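Local coordinates for putative cytochrome P450 154A1 (Streptomyces coelicolor, PDB 1ODO), which belongs to the cytochrome P450 family of haem proteins and here holds a haem together with 4-phenyl-1H-imidazole in its interior, at residues Arg284-Arg295 with Glu313-Arg324; Leu10-Glu20 with Pro389-Gly397. All blocks are in the same frame, centred on the assembly; numbering follows the deposited sequence.

Contact 1. Residues Arg284-Arg295 with Glu313-Arg324; sequences RHEPAVKHLPLR and EPILASYAAANR. With HEM (protoporphyrin IX containing Fe), chain B.
Arg324 grips the carbonyl of His285 side-on with two nitrogens. NE lies 3.1 Å from His285 O, in the carbonyl plane and on a lone pair, while NH2 reaches the same His285 O at 2.9 Å, tilted from that plane. The extended Arg324 chain also carries NH2 over the centre of the His285 ring, with the guanidinium turned 30° from the ring plane. There the angle to His285 NE2 is poor for a hydrogen bond, and NE2 bonds to Asp333 O instead; Arg324 NH1 forms a salt bridge with Asp333. Arg284, the arginine of the ExxR signature, pairs through NE with Glu281 and gives NH1 to Asn323 O at 3.1 Å, from above the carbonyl plane. Asn323 ND2 returns a weak bond to Arg284 O, and its OD1 accepts from Leu345 N.

At the other end the chains run antiparallel. Leu292 N donates to Ala317 O, and Arg295 and Ile315 exchange backbone bonds. A beta bulge containing the cis peptide Pro293-Leu294 separates the two pairs. Water 3 bridges this irregular part, donating to Leu292 O and Ile315 O and accepting from Arg295 NH1 and Ala317 N. His291 ND1 and Ser318 OG are hydrogen-bonded at 2.8 Å in the imidazole plane, while His291 NE2 bonds to Glu20 OE2.

One haem propionate closes the network: Arg295 NH1 meets HEM O1D at 2.8 Å, Arg295 NH2 meets HEM O2D at 2.9 Å, and Tyr319 OH donates to HEM O1D at 2.5 Å. These three donors should fix the carboxylate's rotation and probably favour its ionised form.

Contact 2. Residues Leu10-Glu20 with Pro389-Gly397; sequences LDPTGADHHTE and PVPSLISNG
Asp11 OD1 accepts two bonds from Thr13, both from one face of the carboxylate: Thr13 N at 3.0 Å from Asp11 OD1 makes an Asx turn, and Thr13 OG1 approaches Asp11 OD1 to 2.8 Å on the syn side. Ala15 N takes the other oxygen. The Asp11 carboxylate thus holds the type I turn from Asp11 to Gly14, which lies against the loop of Pro389-Gly397.

The turn and the loop meet mainly through backbone. Pro391 CA, at the centre of an inverse gamma turn, directs its C-H at Thr13 O over 3.3 Å, and water 4 donates to the same Thr13 O at 2.6 Å, with a weak second bond to Pro389 O. Gly14, at positive phi (52°), presses its CA to 3.5 Å from Ser392 O. On the loop side Ser392 OG accepts from Ile394 N and Ser395 N in an ST motif and is also hydrogen-bonded to Phe175 O.

Leu393 buries the most surface here. Its CG lies opposite the backbone N (chi1 170°), which carries CD1 to 3.7 Å from Leu10 CB and past Asp11 O to Glu20 OE1; Glu20 OE2 bonds to His291 NE2. Asn396 OD1 sits over one face of the His17 ring, 3.3 Å from His17 NE2, without a hydrogen bond; His17 NE2 is bonded to Glu286, and Asn396 ND2 to Pro287 O and Glu286.

The loop thus packs against the N-terminal end of helix 17-25, which Asp16 caps through Thr19 N, while Leu10 and Leu393 rest on strand 30-35, and Ile394 and Ser395 touch Phe175 of helix 161-175.

The two contacts adjoin, their centres 12 Å apart; segment 284-295 provides the main links to contact 2, with Arg324 also touching His18. Among the bonds that join them are His291 NE2 to Glu20 OE2 at 2.7 Å and Lys290 NZ to Ser392 O at 2.8 Å, both probable. Contact 1 borders the haem directly and brings the side chain of Val289 to about 5 Å from 4-phenyl-1H-imidazole. Contact 2 forms a second layer behind it: the side chain of Asn396 is about 9 Å from the haem, and that of Ser392 about 11 Å from 4-phenyl-1H-imidazole. Backbone bonds of Ile394 with Lys290 and of Asn396 with Ala288 tie this outer layer to the haem-lining segment.

Contact 1. Residues Arg284-Arg295 with Glu313-Arg324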
loop_
_atom_site.group_PDB
_atom_site.type_symbol
_atom_site.label_atom_id
_atom_site.label_comp_id
_atom_site.label_asym_id
_atom_site.label_seq_id
_atom_site.Cartn_x
_atom_site.Cartn_y
_atom_site.Cartn_z
ATOM N N ARG A 284 -1.374 -1.651 12.018
ATOM C CA ARG A 284 -0.282 -1.204 12.874
ATOM C C ARG A 284 0.836 -2.242 12.953
ATOM O O ARG A 284 2.003 -1.927 12.726
ATOM C CB ARG A 284 -0.786 -0.930 14.296
ATOM C CG ARG A 284 0.295 -0.376 15.245
ATOM C CD ARG A 284 -0.136 -0.473 16.712
ATOM N NE ARG A 284 -0.134 -1.862 17.168
ATOM C CZ ARG A 284 0.969 -2.550 17.450
ATOM N NH1 ARG A 284 2.160 -1.974 17.337
ATOM N NH2 ARG A 284 0.886 -3.824 17.816
ATOM N N HIS A 285 0.451 -3.476 13.275
ATOM C CA HIS A 285 1.365 -4.612 13.422
ATOM C C HIS A 285 2.034 -5.140 12.149
ATOM O O HIS A 285 3.219 -5.497 12.163
ATOM C CB HIS A 285 0.610 -5.743 14.141
ATOM C CG HIS A 285 1.493 -6.813 14.706
ATOM N ND1 HIS A 285 1.577 -8.074 14.156
ATOM C CD2 HIS A 285 2.317 -6.815 15.781
ATOM C CE1 HIS A 285 2.414 -8.809 14.868
ATOM N NE2 HIS A 285 2.876 -8.067 15.861
ATOM N N GLU A 286 1.285 -5.211 11.056
ATOM C CA GLU A 286 1.841 -5.699 9.794
ATOM C C GLU A 286 1.278 -4.902 8.622
ATOM O O GLU A 286 0.519 -5.427 7.807
ATOM C CB GLU A 286 1.530 -7.186 9.607
ATOM C CG GLU A 286 2.165 -8.088 10.657
ATOM C CD GLU A 286 3.679 -8.192 10.533
ATOM O OE1 GLU A 286 4.287 -7.446 9.732
ATOM O OE2 GLU A 286 4.263 -9.029 11.249
ATOM N N PRO A 287 1.638 -3.611 8.532
ATOM C CA PRO A 287 1.166 -2.734 7.454
ATOM C C PRO A 287 1.636 -3.234 6.088
ATOM O O PRO A 287 2.709 -3.830 5.981
ATOM C CB PRO A 287 1.760 -1.374 7.830
ATOM C CG PRO A 287 3.015 -1.742 8.564
ATOM C CD PRO A 287 2.564 -2.897 9.429
ATOM N N ALA A 288 0.837 -2.979 5.054
ATOM C CA ALA A 288 1.160 -3.409 3.691
ATOM C C ALA A 288 2.351 -2.712 3.036
ATOM O O ALA A 288 3.011 -3.295 2.171
ATOM C CB ALA A 288 -0.079 -3.270 2.795
ATOM N N VAL A 289 2.618 -1.469 3.432
ATOM C CA VAL A 289 3.736 -0.706 2.876
ATOM C C VAL A 289 4.719 -0.422 4.014
ATOM O O VAL A 289 4.426 0.360 4.917
ATOM C CB VAL A 289 3.243 0.618 2.263
ATOM C CG1 VAL A 289 4.424 1.451 1.779
ATOM C CG2 VAL A 289 2.292 0.319 1.112
ATOM N N LYS A 290 5.886 -1.055 3.963
ATOM C CA LYS A 290 6.896 -0.873 5.005
ATOM C C LYS A 290 7.728 0.402 4.956
ATOM O O LYS A 290 8.063 0.966 5.997
ATOM C CB LYS A 290 7.829 -2.088 5.018
ATOM C CG LYS A 290 7.101 -3.402 5.285
ATOM C CD LYS A 290 8.020 -4.606 5.104
ATOM C CE LYS A 290 8.359 -4.825 3.636
ATOM N NZ LYS A 290 9.253 -6.008 3.440
ATOM N N HIS A 291 8.075 0.841 3.750
ATOM C CA HIS A 291 8.879 2.053 3.565
ATOM C C HIS A 291 8.272 2.811 2.396
ATOM O O HIS A 291 7.821 2.194 1.424
ATOM C CB HIS A 291 10.326 1.685 3.223
ATOM C CG HIS A 291 10.998 0.826 4.249
ATOM N ND1 HIS A 291 11.516 1.330 5.423
ATOM C CD2 HIS A 291 11.244 -0.505 4.270
ATOM C CE1 HIS A 291 12.051 0.346 6.123
ATOM N NE2 HIS A 291 11.899 -0.779 5.446
ATOM N N LEU A 292 8.288 4.138 2.466
ATOM C CA LEU A 292 7.715 4.942 1.393
ATOM C C LEU A 292 8.689 5.884 0.693
ATOM O O LEU A 292 9.072 6.912 1.237
ATOM C CB LEU A 292 6.529 5.752 1.945
ATOM C CG LEU A 292 5.463 6.336 0.999
ATOM C CD1 LEU A 292 6.050 7.444 0.127
ATOM C CD2 LEU A 292 4.894 5.215 0.141
ATOM N N PRO A 293 9.121 5.528 -0.522
ATOM C CA PRO A 293 10.043 6.395 -1.264
ATOM C C PRO A 293 9.178 7.422 -2.008
ATOM O O PRO A 293 8.175 7.051 -2.611
ATOM C CB PRO A 293 10.735 5.425 -2.211
ATOM C CG PRO A 293 9.660 4.441 -2.515
ATOM C CD PRO A 293 8.981 4.215 -1.180
ATOM N N LEU A 294 9.519 8.706 -1.951
ATOM C CA LEU A 294 10.670 9.223 -1.228
ATOM C C LEU A 294 10.358 10.706 -0.999
ATOM O O LEU A 294 9.515 11.279 -1.693
ATOM C CB LEU A 294 11.926 9.076 -2.094
ATOM C CG LEU A 294 13.310 9.205 -1.456
ATOM C CD1 LEU A 294 13.487 8.131 -0.388
ATOM C CD2 LEU A 294 14.384 9.059 -2.544
ATOM N N ARG A 295 11.013 11.318 -0.020
ATOM C CA ARG A 295 10.792 12.729 0.272
ATOM C C ARG A 295 12.141 13.431 0.300
ATOM O O ARG A 295 13.175 12.775 0.392
ATOM C CB ARG A 295 10.063 12.899 1.607
ATOM C CG ARG A 295 8.555 12.688 1.494
ATOM C CD ARG A 295 7.872 12.856 2.846
ATOM N NE ARG A 295 6.419 12.962 2.730
ATOM C CZ ARG A 295 5.595 11.939 2.514
ATOM N NH1 ARG A 295 6.063 10.703 2.385
ATOM N NH2 ARG A 295 4.290 12.157 2.437
ATOM N N GLU A 313 18.724 16.342 0.614
ATOM C CA GLU A 313 18.909 14.929 0.951
ATOM C C GLU A 313 17.556 14.228 1.043
ATOM O O GLU A 313 16.564 14.832 1.457
ATOM C CB GLU A 313 19.687 14.781 2.262
ATOM C CG GLU A 313 21.120 15.278 2.164
ATOM C CD GLU A 313 21.957 14.925 3.379
ATOM O OE1 GLU A 313 21.418 14.933 4.507
ATOM O OE2 GLU A 313 23.163 14.658 3.208
ATOM N N PRO A 314 17.499 12.944 0.649
ATOM C CA PRO A 314 16.247 12.179 0.688
ATOM C C PRO A 314 15.830 11.719 2.075
ATOM O O PRO A 314 16.662 11.545 2.968
ATOM C CB PRO A 314 16.525 10.986 -0.238
ATOM C CG PRO A 314 17.708 11.424 -1.060
ATOM C CD PRO A 314 18.534 12.183 -0.065
ATOM N N ILE A 315 14.527 11.497 2.222
ATOM C CA ILE A 315 13.932 11.055 3.477
ATOM C C ILE A 315 13.007 9.882 3.180
ATOM O O ILE A 315 12.078 10.004 2.381
ATOM C CB ILE A 315 13.112 12.186 4.118
ATOM C CG1 ILE A 315 14.038 13.346 4.483
ATOM C CG2 ILE A 315 12.356 11.664 5.342
ATOM C CD1 ILE A 315 13.308 14.613 4.898
ATOM N N LEU A 316 13.270 8.750 3.822
ATOM C CA LEU A 316 12.469 7.544 3.635
ATOM C C LEU A 316 11.603 7.261 4.861
ATOM O O LEU A 316 12.120 6.954 5.930
ATOM C CB LEU A 316 13.389 6.346 3.386
ATOM C CG LEU A 316 12.712 4.997 3.126
ATOM C CD1 LEU A 316 12.156 4.960 1.703
ATOM C CD2 LEU A 316 13.733 3.882 3.330
ATOM N N ALA A 317 10.289 7.361 4.709
ATOM C CA ALA A 317 9.389 7.105 5.828
ATOM C C ALA A 317 9.304 5.596 6.036
ATOM O O ALA A 317 8.829 4.873 5.159
ATOM C CB ALA A 317 8.006 7.680 5.534
ATOM N N SER A 318 9.782 5.126 7.186
ATOM C CA SER A 318 9.760 3.697 7.509
ATOM C C SER A 318 8.603 3.422 8.469
ATOM O O SER A 318 8.787 3.247 9.675
ATOM C CB SER A 318 11.104 3.292 8.123
ATOM O OG SER A 318 12.142 3.413 7.158
ATOM N N TYR A 319 7.405 3.382 7.894
ATOM C CA TYR A 319 6.160 3.150 8.619
ATOM C C TYR A 319 6.017 1.892 9.460
ATOM O O TYR A 319 5.534 1.958 10.596
ATOM C CB TYR A 319 5.002 3.226 7.625
ATOM C CG TYR A 319 4.846 4.592 6.997
ATOM C CD1 TYR A 319 4.505 4.726 5.654
ATOM C CD2 TYR A 319 5.003 5.751 7.757
ATOM C CE1 TYR A 319 4.320 5.984 5.080
ATOM C CE2 TYR A 319 4.817 7.014 7.195
ATOM C CZ TYR A 319 4.474 7.119 5.856
ATOM O OH TYR A 319 4.282 8.362 5.294
ATOM N N ALA A 320 6.410 0.749 8.907
ATOM C CA ALA A 320 6.307 -0.512 9.632
ATOM C C ALA A 320 7.109 -0.476 10.926
ATOM O O ALA A 320 6.604 -0.862 11.981
ATOM C CB ALA A 320 6.777 -1.666 8.750
ATOM N N ALA A 321 8.350 -0.005 10.844
ATOM C CA ALA A 321 9.213 0.076 12.023
ATOM C C ALA A 321 8.672 1.101 13.014
ATOM O O ALA A 321 8.727 0.893 14.229
ATOM C CB ALA A 321 10.633 0.450 11.608
ATOM N N ALA A 322 8.147 2.206 12.490
ATOM C CA ALA A 322 7.596 3.265 13.326
ATOM C C ALA A 322 6.352 2.803 14.081
ATOM O O ALA A 322 6.141 3.187 15.235
ATOM C CB ALA A 322 7.262 4.487 12.470
ATOM N N ASN A 323 5.530 1.982 13.435
ATOM C CA ASN A 323 4.312 1.487 14.072
ATOM C C ASN A 323 4.623 0.636 15.300
ATOM O O ASN A 323 3.752 0.409 16.137
ATOM C CB ASN A 323 3.484 0.650 13.096
ATOM C CG ASN A 323 2.729 1.493 12.081
ATOM O OD1 ASN A 323 2.666 2.720 12.186
ATOM N ND2 ASN A 323 2.132 0.828 11.096
ATOM N N ARG A 324 5.864 0.164 15.396
ATOM C CA ARG A 324 6.288 -0.666 16.523
ATOM C C ARG A 324 7.264 0.045 17.451
ATOM O O ARG A 324 7.941 -0.596 18.259
ATOM C CB ARG A 324 6.922 -1.963 16.003
ATOM C CG ARG A 324 5.915 -2.955 15.398
ATOM C CD ARG A 324 6.614 -3.928 14.455
ATOM N NE ARG A 324 5.738 -4.976 13.925
ATOM C CZ ARG A 324 5.760 -6.242 14.336
ATOM N NH1 ARG A 324 6.606 -6.617 15.288
ATOM N NH2 ARG A 324 4.966 -7.143 13.774
HETATM C CHA HEM B . -0.871 7.034 -0.762
HETATM C CHB HEM B . -4.730 5.387 -3.125
HETATM C CHC HEM B . -4.732 1.420 -0.372
HETATM C CHD HEM B . -0.868 3.068 1.959
HETATM C C1A HEM B . -1.923 6.963 -1.643
HETATM C C2A HEM B . -2.277 7.963 -2.645
HETATM C C3A HEM B . -3.348 7.503 -3.307
HETATM C C4A HEM B . -3.703 6.209 -2.740
HETATM C CMA HEM B . -4.101 8.178 -4.467
HETATM C CAA HEM B . -1.516 9.289 -2.859
HETATM C CBA HEM B . -2.007 10.365 -1.874
HETATM C CGA HEM B . -1.313 11.722 -1.983
HETATM O O1A HEM B . -0.065 11.690 -2.274
HETATM O O2A HEM B . -1.978 12.736 -1.781
HETATM C C1B HEM B . -5.066 4.169 -2.597
HETATM C C2B HEM B . -6.168 3.348 -3.066
HETATM C C3B HEM B . -6.176 2.225 -2.292
HETATM C C4B HEM B . -5.087 2.342 -1.348
HETATM C CMB HEM B . -7.114 3.725 -4.225
HETATM C CAB HEM B . -7.127 1.013 -2.352
HETATM C CBB HEM B . -8.588 1.335 -1.999
HETATM C C1C HEM B . -3.672 1.533 0.516
HETATM C C2C HEM B . -3.331 0.518 1.525
HETATM C C3C HEM B . -2.240 0.978 2.179
HETATM C C4C HEM B . -1.911 2.261 1.593
HETATM C CMC HEM B . -4.132 -0.807 1.716
HETATM C CAC HEM B . -1.408 0.356 3.332
HETATM C CBC HEM B . -2.187 -0.216 4.522
HETATM C C1D HEM B . -0.518 4.280 1.433
HETATM C C2D HEM B . 0.608 5.085 1.848
HETATM C C3D HEM B . 0.617 6.198 1.078
HETATM C C4D HEM B . -0.518 6.096 0.188
HETATM C CMD HEM B . 1.601 4.692 2.959
HETATM C CAD HEM B . 1.658 7.327 1.131
HETATM C CBD HEM B . 1.656 8.250 2.355
HETATM C CGD HEM B . 2.811 9.213 2.177
HETATM O O1D HEM B . 3.800 9.097 2.911
HETATM O O2D HEM B . 2.701 10.048 1.250
HETATM N NA HEM B . -2.811 5.916 -1.720
HETATM N NB HEM B . -4.414 3.528 -1.548
HETATM N NC HEM B . -2.795 2.587 0.584
HETATM N ND HEM B . -1.207 4.910 0.401
HETATM FE FE HEM B . -2.801 4.246 -0.554
HETATM O O HOH W 1 4.704 -2.838 12.006
HETATM O O HOH W 2 9.626 0.109 8.196
HETATM O O HOH W 3 9.067 9.399 2.420
#

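Contact 2. Residues Leu10-Glu20 with Pro389-Gly397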
loop_
_atom_site.group_PDB
_atom_site.type_symbol
_atom_site.label_atom_id
_atom_site.label_comp_id
_atom_site.label_asym_id
_atom_site.label_seq_id
_atom_site.Cartn_x
_atom_site.Cartn_y
_atom_site.Cartn_z
ATOM N N LEU A 10 19.390 -1.706 2.992
ATOM C CA LEU A 10 18.125 -2.401 3.198
ATOM C C LEU A 10 18.003 -3.541 2.186
ATOM O O LEU A 10 18.240 -3.354 0.996
ATOM C CB LEU A 10 16.957 -1.421 3.054
ATOM C CG LEU A 10 17.016 -0.214 4.000
ATOM C CD1 LEU A 10 15.751 0.615 3.848
ATOM C CD2 LEU A 10 17.170 -0.689 5.442
ATOM N N ASP A 11 17.641 -4.720 2.683
ATOM C CA ASP A 11 17.479 -5.924 1.873
ATOM C C ASP A 11 16.378 -5.799 0.812
ATOM O O ASP A 11 15.195 -5.726 1.138
ATOM C CB ASP A 11 17.203 -7.099 2.819
ATOM C CG ASP A 11 17.015 -8.418 2.099
ATOM O OD1 ASP A 11 17.343 -8.520 0.900
ATOM O OD2 ASP A 11 16.541 -9.366 2.756
ATOM N N PRO A 12 16.760 -5.787 -0.479
ATOM C CA PRO A 12 15.792 -5.669 -1.579
ATOM C C PRO A 12 14.801 -6.831 -1.659
ATOM O O PRO A 12 13.745 -6.701 -2.274
ATOM C CB PRO A 12 16.680 -5.614 -2.827
ATOM C CG PRO A 12 17.992 -5.097 -2.316
ATOM C CD PRO A 12 18.139 -5.817 -1.000
ATOM N N THR A 13 15.142 -7.963 -1.051
ATOM C CA THR A 13 14.259 -9.132 -1.076
ATOM C C THR A 13 13.268 -9.181 0.085
ATOM O O THR A 13 12.394 -10.048 0.117
ATOM C CB THR A 13 15.067 -10.448 -1.066
ATOM O OG1 THR A 13 15.669 -10.638 0.221
ATOM C CG2 THR A 13 16.160 -10.403 -2.123
ATOM N N GLY A 14 13.410 -8.255 1.032
ATOM C CA GLY A 14 12.523 -8.205 2.186
ATOM C C GLY A 14 12.405 -9.529 2.923
ATOM O O GLY A 14 11.339 -9.871 3.438
ATOM N N ALA A 15 13.512 -10.260 2.996
ATOM C CA ALA A 15 13.559 -11.560 3.657
ATOM C C ALA A 15 13.262 -11.632 5.154
ATOM O O ALA A 15 12.805 -12.669 5.640
ATOM C CB ALA A 15 14.911 -12.225 3.374
ATOM N N ASP A 16 13.516 -10.558 5.891
ATOM C CA ASP A 16 13.259 -10.576 7.328
ATOM C C ASP A 16 12.991 -9.163 7.834
ATOM O O ASP A 16 13.853 -8.545 8.469
ATOM C CB ASP A 16 14.473 -11.170 8.048
ATOM C CG ASP A 16 14.248 -11.346 9.535
ATOM O OD1 ASP A 16 13.136 -11.047 10.020
ATOM O OD2 ASP A 16 15.188 -11.793 10.222
ATOM N N HIS A 17 11.788 -8.662 7.563
ATOM C CA HIS A 17 11.424 -7.318 7.985
ATOM C C HIS A 17 11.356 -7.101 9.493
ATOM O O HIS A 17 11.563 -5.983 9.958
ATOM C CB HIS A 17 10.114 -6.879 7.308
ATOM C CG HIS A 17 8.884 -7.555 7.832
ATOM N ND1 HIS A 17 8.689 -8.918 7.759
ATOM C CD2 HIS A 17 7.763 -7.044 8.397
ATOM C CE1 HIS A 17 7.502 -9.218 8.256
ATOM N NE2 HIS A 17 6.919 -8.099 8.649
ATOM N N HIS A 18 11.076 -8.154 10.260
ATOM C CA HIS A 18 11.004 -8.003 11.715
ATOM C C HIS A 18 12.380 -7.648 12.264
ATOM O O HIS A 18 12.510 -6.785 13.132
ATOM C CB HIS A 18 10.518 -9.285 12.392
ATOM C CG HIS A 18 9.085 -9.611 12.111
ATOM N ND1 HIS A 18 8.106 -8.644 12.039
ATOM C CD2 HIS A 18 8.459 -10.796 11.924
ATOM C CE1 HIS A 18 6.938 -9.220 11.819
ATOM N NE2 HIS A 18 7.125 -10.525 11.746
ATOM N N THR A 19 13.411 -8.328 11.776
ATOM C CA THR A 19 14.757 -8.037 12.245
ATOM C C THR A 19 15.124 -6.652 11.731
ATOM O O THR A 19 15.770 -5.869 12.424
ATOM C CB THR A 19 15.780 -9.058 11.722
ATOM O OG1 THR A 19 15.500 -10.339 12.295
ATOM C CG2 THR A 19 17.201 -8.635 12.105
ATOM N N GLU A 20 14.693 -6.350 10.509
ATOM C CA GLU A 20 14.983 -5.050 9.918
ATOM C C GLU A 20 14.430 -3.926 10.800
ATOM O O GLU A 20 15.081 -2.896 10.976
ATOM C CB GLU A 20 14.375 -4.954 8.516
ATOM C CG GLU A 20 14.564 -3.589 7.862
ATOM C CD GLU A 20 13.974 -3.525 6.470
ATOM O OE1 GLU A 20 14.702 -3.815 5.493
ATOM O OE2 GLU A 20 12.775 -3.197 6.357
ATOM N N PRO A 389 7.976 -14.429 2.747
ATOM C CA PRO A 389 7.408 -13.128 2.396
ATOM C C PRO A 389 7.555 -12.774 0.924
ATOM O O PRO A 389 8.456 -13.265 0.236
ATOM C CB PRO A 389 8.194 -12.169 3.280
ATOM C CG PRO A 389 9.568 -12.789 3.265
ATOM C CD PRO A 389 9.259 -14.271 3.461
ATOM N N VAL A 390 6.650 -11.931 0.439
ATOM C CA VAL A 390 6.698 -11.502 -0.949
ATOM C C VAL A 390 8.073 -10.828 -1.047
ATOM O O VAL A 390 8.477 -10.106 -0.135
ATOM C CB VAL A 390 5.589 -10.468 -1.238
ATOM C CG1 VAL A 390 5.859 -9.757 -2.555
ATOM C CG2 VAL A 390 4.235 -11.166 -1.277
ATOM N N PRO A 391 8.816 -11.075 -2.137
ATOM C CA PRO A 391 10.147 -10.479 -2.317
ATOM C C PRO A 391 10.076 -8.979 -2.576
ATOM O O PRO A 391 10.143 -8.535 -3.722
ATOM C CB PRO A 391 10.707 -11.245 -3.518
ATOM C CG PRO A 391 9.945 -12.542 -3.497
ATOM C CD PRO A 391 8.555 -12.079 -3.181
ATOM N N SER A 392 9.943 -8.197 -1.508
ATOM C CA SER A 392 9.861 -6.753 -1.650
ATOM C C SER A 392 10.245 -6.013 -0.375
ATOM O O SER A 392 9.903 -6.432 0.735
ATOM C CB SER A 392 8.437 -6.352 -2.049
ATOM O OG SER A 392 8.321 -4.946 -2.203
ATOM N N LEU A 393 10.960 -4.909 -0.552
ATOM C CA LEU A 393 11.397 -4.083 0.561
ATOM C C LEU A 393 10.217 -3.176 0.919
ATOM O O LEU A 393 10.145 -2.624 2.013
ATOM C CB LEU A 393 12.602 -3.242 0.130
ATOM C CG LEU A 393 13.104 -2.127 1.051
ATOM C CD1 LEU A 393 13.559 -2.710 2.383
ATOM C CD2 LEU A 393 14.260 -1.407 0.368
ATOM N N ILE A 394 9.281 -3.045 -0.020
ATOM C CA ILE A 394 8.103 -2.208 0.180
ATOM C C ILE A 394 6.867 -3.001 0.618
ATOM O O ILE A 394 6.316 -2.754 1.691
ATOM C CB ILE A 394 7.775 -1.418 -1.112
ATOM C CG1 ILE A 394 8.981 -0.552 -1.502
ATOM C CG2 ILE A 394 6.542 -0.544 -0.898
ATOM C CD1 ILE A 394 8.808 0.203 -2.802
ATOM N N SER A 395 6.434 -3.951 -0.208
ATOM C CA SER A 395 5.259 -4.764 0.118
ATOM C C SER A 395 5.504 -5.750 1.253
ATOM O O SER A 395 6.549 -6.395 1.310
ATOM C CB SER A 395 4.785 -5.532 -1.118
ATOM O OG SER A 395 4.319 -4.641 -2.112
ATOM N N ASN A 396 4.520 -5.871 2.144
ATOM C CA ASN A 396 4.606 -6.772 3.288
ATOM C C ASN A 396 3.470 -7.802 3.257
ATOM O O ASN A 396 2.356 -7.536 3.704
ATOM C CB ASN A 396 4.554 -5.957 4.589
ATOM C CG ASN A 396 4.572 -6.827 5.838
ATOM O OD1 ASN A 396 5.144 -7.918 5.844
ATOM N ND2 ASN A 396 3.965 -6.330 6.915
ATOM N N GLY A 397 3.762 -8.977 2.713
ATOM C CA GLY A 397 2.758 -10.025 2.638
ATOM C C GLY A 397 3.409 -11.383 2.455
ATOM O O GLY A 397 4.632 -11.479 2.370
HETATM O O HOH W 4 11.685 -12.595 0.083
#